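Local coordinates for protein tetraacyldisaccharide 4'-kinase (Aquifex aeolicus, PDB 4EHX) that transfers the gamma-phosphate of ATP to the 4'-position of a tetraacyldisaccharide 1-phosphate, forming lipid IVA in lipid A biosynthesis, at residues Ser49-Thr52 and Ser53-Tyr57; Tyr102-Ala105 and Lys106-His110. All blocks are in the same frame, centred on the assembly; numbering follows the deposited sequence.

Contact 1 (Ser49-Thr52 and Ser53-Tyr57); sequences SGKT and SFVMY
Gly50, Lys51 and Thr52 each offer their carbonyl oxygen to an amide four residues on, so that Phe54 N, Val55 N and Met56 N close the first turns of helix 51-61. The opening bond, Phe54 N to Gly50 O, spans 2.9 Å with an N-H...O angle of 155°. Gly50 is the N-cap, and its positive phi of 79° suits a glycine at the passage from loop to helix. Beyond these bonds the contacts are made by side chains lying against carbonyl oxygens of the preceding turn. Val55 makes the tightest of them: CG2, which lies beside its own backbone N, comes to 3.2 Å from Lys51 O. The same methyl stands 4.3 Å from Lys51 CG, a loose approach. Met56 lays its CG 3.5 Å from Thr52 O, with SD 3.9 Å from Thr52 O as well, the chain then bending at its last torsion. Phe54 brings only its CB to the turn, 3.5 Å from Gly50 O; with CG anti to the backbone N (chi1 -172°), the ring leads away to Val41, Ile152 and Leu154 on the neighbouring strands. Ser53 turns its OG to Arg206, a hydrogen bond outside the turn. Ser49 to Thr52 belong to the predicted ATP site, and the sequence from Ser45 to Thr52, ending in Gly50-Lys51-Thr52, is a variant of the Walker A P-loop pattern, with serine in place of the usual first glycine. The carbonyls of Gly50 to Thr52 are thus spent along the helix, whereas the positive end of the helix dipole lies at the loop, an arrangement consistent with holding nucleotide phosphates near the amino group of Lys51, as in other P-loop kinases.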
# COMPACT_ATOMS: atom_id res chain seq x y z
N SER A 49 -1.75 1.46 -6.84
CA SER A 49 -1.52 2.77 -6.23
C SER A 49 -0.06 3.13 -6.00
O SER A 49 0.31 4.30 -6.02
CB SER A 49 -2.25 2.83 -4.88
OG SER A 49 -2.04 4.08 -4.26
N GLY A 50 0.77 2.12 -5.75
CA GLY A 50 2.14 2.36 -5.33
C GLY A 50 2.16 2.72 -3.86
O GLY A 50 3.21 3.00 -3.28
N LYS A 51 0.99 2.69 -3.22
CA LYS A 51 0.92 3.05 -1.81
C LYS A 51 1.75 2.11 -0.94
O LYS A 51 2.43 2.56 -0.02
CB LYS A 51 -0.54 3.05 -1.33
CG LYS A 51 -0.68 3.31 0.14
CD LYS A 51 -1.68 2.36 0.78
CE LYS A 51 -1.13 0.94 0.80
NZ LYS A 51 -2.13 -0.02 1.33
N THR A 52 1.68 0.82 -1.21
CA THR A 52 2.45 -0.16 -0.43
C THR A 52 3.95 0.13 -0.56
O THR A 52 4.66 0.21 0.45
CB THR A 52 2.13 -1.61 -0.85
OG1 THR A 52 0.72 -1.84 -0.71
CG2 THR A 52 2.87 -2.60 0.03
N SER A 53 4.43 0.28 -1.79
CA SER A 53 5.83 0.62 -2.00
C SER A 53 6.22 1.91 -1.29
O SER A 53 7.31 2.01 -0.71
CB SER A 53 6.16 0.75 -3.50
OG SER A 53 6.04 -0.50 -4.14
N PHE A 54 5.35 2.92 -1.34
CA PHE A 54 5.70 4.17 -0.71
C PHE A 54 5.75 4.05 0.81
O PHE A 54 6.60 4.66 1.45
CB PHE A 54 4.74 5.32 -1.11
CG PHE A 54 5.21 6.64 -0.63
CD1 PHE A 54 6.22 7.34 -1.30
CD2 PHE A 54 4.70 7.19 0.54
CE1 PHE A 54 6.69 8.55 -0.83
CE2 PHE A 54 5.17 8.39 1.02
CZ PHE A 54 6.17 9.08 0.33
N VAL A 55 4.84 3.28 1.39
CA VAL A 55 4.89 3.06 2.84
C VAL A 55 6.23 2.44 3.25
O VAL A 55 6.86 2.88 4.22
CB VAL A 55 3.70 2.20 3.35
CG1 VAL A 55 3.89 1.85 4.80
CG2 VAL A 55 2.38 2.97 3.14
N MET A 56 6.68 1.43 2.51
CA MET A 56 7.97 0.79 2.80
C MET A 56 9.10 1.81 2.71
O MET A 56 9.99 1.86 3.55
CB MET A 56 8.24 -0.33 1.80
CG MET A 56 7.29 -1.52 1.92
SD MET A 56 7.40 -2.59 0.46
CE MET A 56 9.08 -3.19 0.66
N TYR A 57 9.05 2.61 1.65
CA TYR A 57 10.04 3.65 1.41
C TYR A 57 10.08 4.67 2.55
O TYR A 57 11.14 5.03 3.06
CB TYR A 57 9.75 4.33 0.08
CG TYR A 57 10.51 5.61 -0.11
CD1 TYR A 57 11.82 5.61 -0.58
CD2 TYR A 57 9.91 6.84 0.16
CE1 TYR A 57 12.52 6.80 -0.74
CE2 TYR A 57 10.59 8.02 -0.01
CZ TYR A 57 11.90 8.00 -0.45
OH TYR A 57 12.56 9.19 -0.61

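Contact 2 (Tyr102-Ala105 and Lys106-His110); sequences YLMA and KLLPH
The ring of Tyr102 has the aliphatic part of Lys106 running alongside it, the two side chains pointing the same way and the lysine meeting the ring obliquely, while Trp94 makes an edge-to-face pair with the same ring. The nearest approach is Tyr102 CE1 to Lys106 CG, 3.3 Å, and Lys106 CD follows on at 3.9 Å from Tyr102 OH. Lys106 reaches this position by bends at chi2 and chi3 (-57° and -63°) that carry its methylenes out alongside the ring. Both polar ends then meet one amide: Tyr102 OH bonds to Gln286 NE2 and Lys106 NZ to Gln286 OE1. Replacing Tyr102 by an alanine would probably leave Gln286 NE2 without this partner and open a gap beside the Lys106 methylenes. One residue further along, the side chains of Leu103 and Leu107 meet at a slant, with CD1 of Leu103 3.7 Å from CD1 of Leu107. Met104 and Leu108 run side by side instead, Met104 CG lying 3.7 Å from Leu108 CD1. Beneath these pairs, Lys106 N bonds to Tyr102 O at 2.9 Å and Leu107 N to Leu103 O at 2.9 Å. The next amide, Leu108 N, makes a weak bond to Ala105 O at 3.2 Å, a three-residue step, unlike the four-residue steps of the two bonds before it. Around the helix, Leu90 of strand 89-90 touches Tyr102, Ala105 and Lys106, Val84 and Ser85 of strand 81-86 meet Ala105, and helix 51-61 packs on Met104, Leu107 and Leu108.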
# COMPACT_ATOMS: atom_id res chain seq x y z
N TYR A 102 -1.22 -8.02 7.15
CA TYR A 102 -0.23 -9.09 7.26
C TYR A 102 0.88 -8.90 6.23
O TYR A 102 2.07 -8.97 6.56
CB TYR A 102 -0.87 -10.48 7.12
CG TYR A 102 0.11 -11.62 7.38
CD1 TYR A 102 0.97 -12.06 6.37
CD2 TYR A 102 0.21 -12.22 8.63
CE1 TYR A 102 1.89 -13.09 6.61
CE2 TYR A 102 1.12 -13.24 8.88
CZ TYR A 102 1.95 -13.67 7.87
OH TYR A 102 2.85 -14.68 8.11
N LEU A 103 0.51 -8.65 4.99
CA LEU A 103 1.50 -8.38 3.96
C LEU A 103 2.37 -7.18 4.32
O LEU A 103 3.60 -7.23 4.21
CB LEU A 103 0.83 -8.17 2.60
CG LEU A 103 1.75 -7.74 1.45
CD1 LEU A 103 2.92 -8.72 1.26
CD2 LEU A 103 0.94 -7.59 0.15
N MET A 104 1.74 -6.09 4.74
CA MET A 104 2.50 -4.91 5.17
C MET A 104 3.52 -5.29 6.25
O MET A 104 4.68 -4.87 6.21
CB MET A 104 1.55 -3.83 5.71
CG MET A 104 2.18 -2.45 5.90
SD MET A 104 2.27 -1.51 4.36
CE MET A 104 0.70 -1.94 3.61
N ALA A 105 3.08 -6.06 7.23
CA ALA A 105 3.99 -6.48 8.30
C ALA A 105 5.16 -7.33 7.79
O ALA A 105 6.30 -7.19 8.25
CB ALA A 105 3.21 -7.23 9.40
N LYS A 106 4.90 -8.21 6.83
CA LYS A 106 5.98 -9.03 6.30
C LYS A 106 6.95 -8.16 5.50
O LYS A 106 8.14 -8.42 5.46
CB LYS A 106 5.45 -10.18 5.44
CG LYS A 106 4.64 -11.23 6.20
CD LYS A 106 5.40 -11.87 7.38
CE LYS A 106 6.60 -12.64 6.93
NZ LYS A 106 6.98 -13.75 7.90
N LEU A 107 6.42 -7.11 4.87
CA LEU A 107 7.29 -6.21 4.10
C LEU A 107 8.07 -5.21 4.95
O LEU A 107 8.95 -4.53 4.43
CB LEU A 107 6.48 -5.48 3.02
CG LEU A 107 5.85 -6.33 1.93
CD1 LEU A 107 4.82 -5.50 1.17
CD2 LEU A 107 6.95 -6.89 1.01
N LEU A 108 7.76 -5.11 6.25
CA LEU A 108 8.44 -4.15 7.14
C LEU A 108 9.01 -4.80 8.41
O LEU A 108 8.44 -4.65 9.49
CB LEU A 108 7.48 -3.03 7.55
CG LEU A 108 6.73 -2.25 6.48
CD1 LEU A 108 5.57 -1.49 7.11
CD2 LEU A 108 7.66 -1.30 5.76
N PRO A 109 10.16 -5.48 8.29
CA PRO A 109 10.75 -6.26 9.39
C PRO A 109 11.18 -5.51 10.68
O PRO A 109 11.49 -6.19 11.66
CB PRO A 109 11.97 -6.95 8.74
CG PRO A 109 12.23 -6.15 7.48
CD PRO A 109 10.88 -5.70 7.02
N HIS A 110 11.20 -4.18 10.69
CA HIS A 110 11.56 -3.46 11.92
C HIS A 110 10.43 -2.54 12.42
O HIS A 110 10.63 -1.70 13.30
CB HIS A 110 12.81 -2.60 11.70
CG HIS A 110 13.93 -3.35 11.05
ND1 HIS A 110 14.69 -4.27 11.74
CD2 HIS A 110 14.40 -3.34 9.78
CE1 HIS A 110 15.59 -4.78 10.92
NE2 HIS A 110 15.43 -4.24 9.73

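Contacts 1 and 2 are successive along the chain, and their centres lie 12 Å apart, yet the helices that carry them pack directly together. Thr52 CG2 meets Leu107 CD1 at 3.7 Å, Val55 CG1 meets Met104 SD at 3.8 Å, and Met56 CA has Leu108 CD2 at 3.6 Å. All are apolar approaches, so helix 99-107 backs one flank of the P-loop helix, touching Thr52 of the predicted ATP site through Leu107. Glycerol, probably from the crystallisation liquor, is about 4 Å from the Ser53 side chain, and glycerol likewise from that of Leu107. A bound HEPES buffer molecule is farther off, about 10 Å from the Lys51 side chain and about 13 Å from that of Met104.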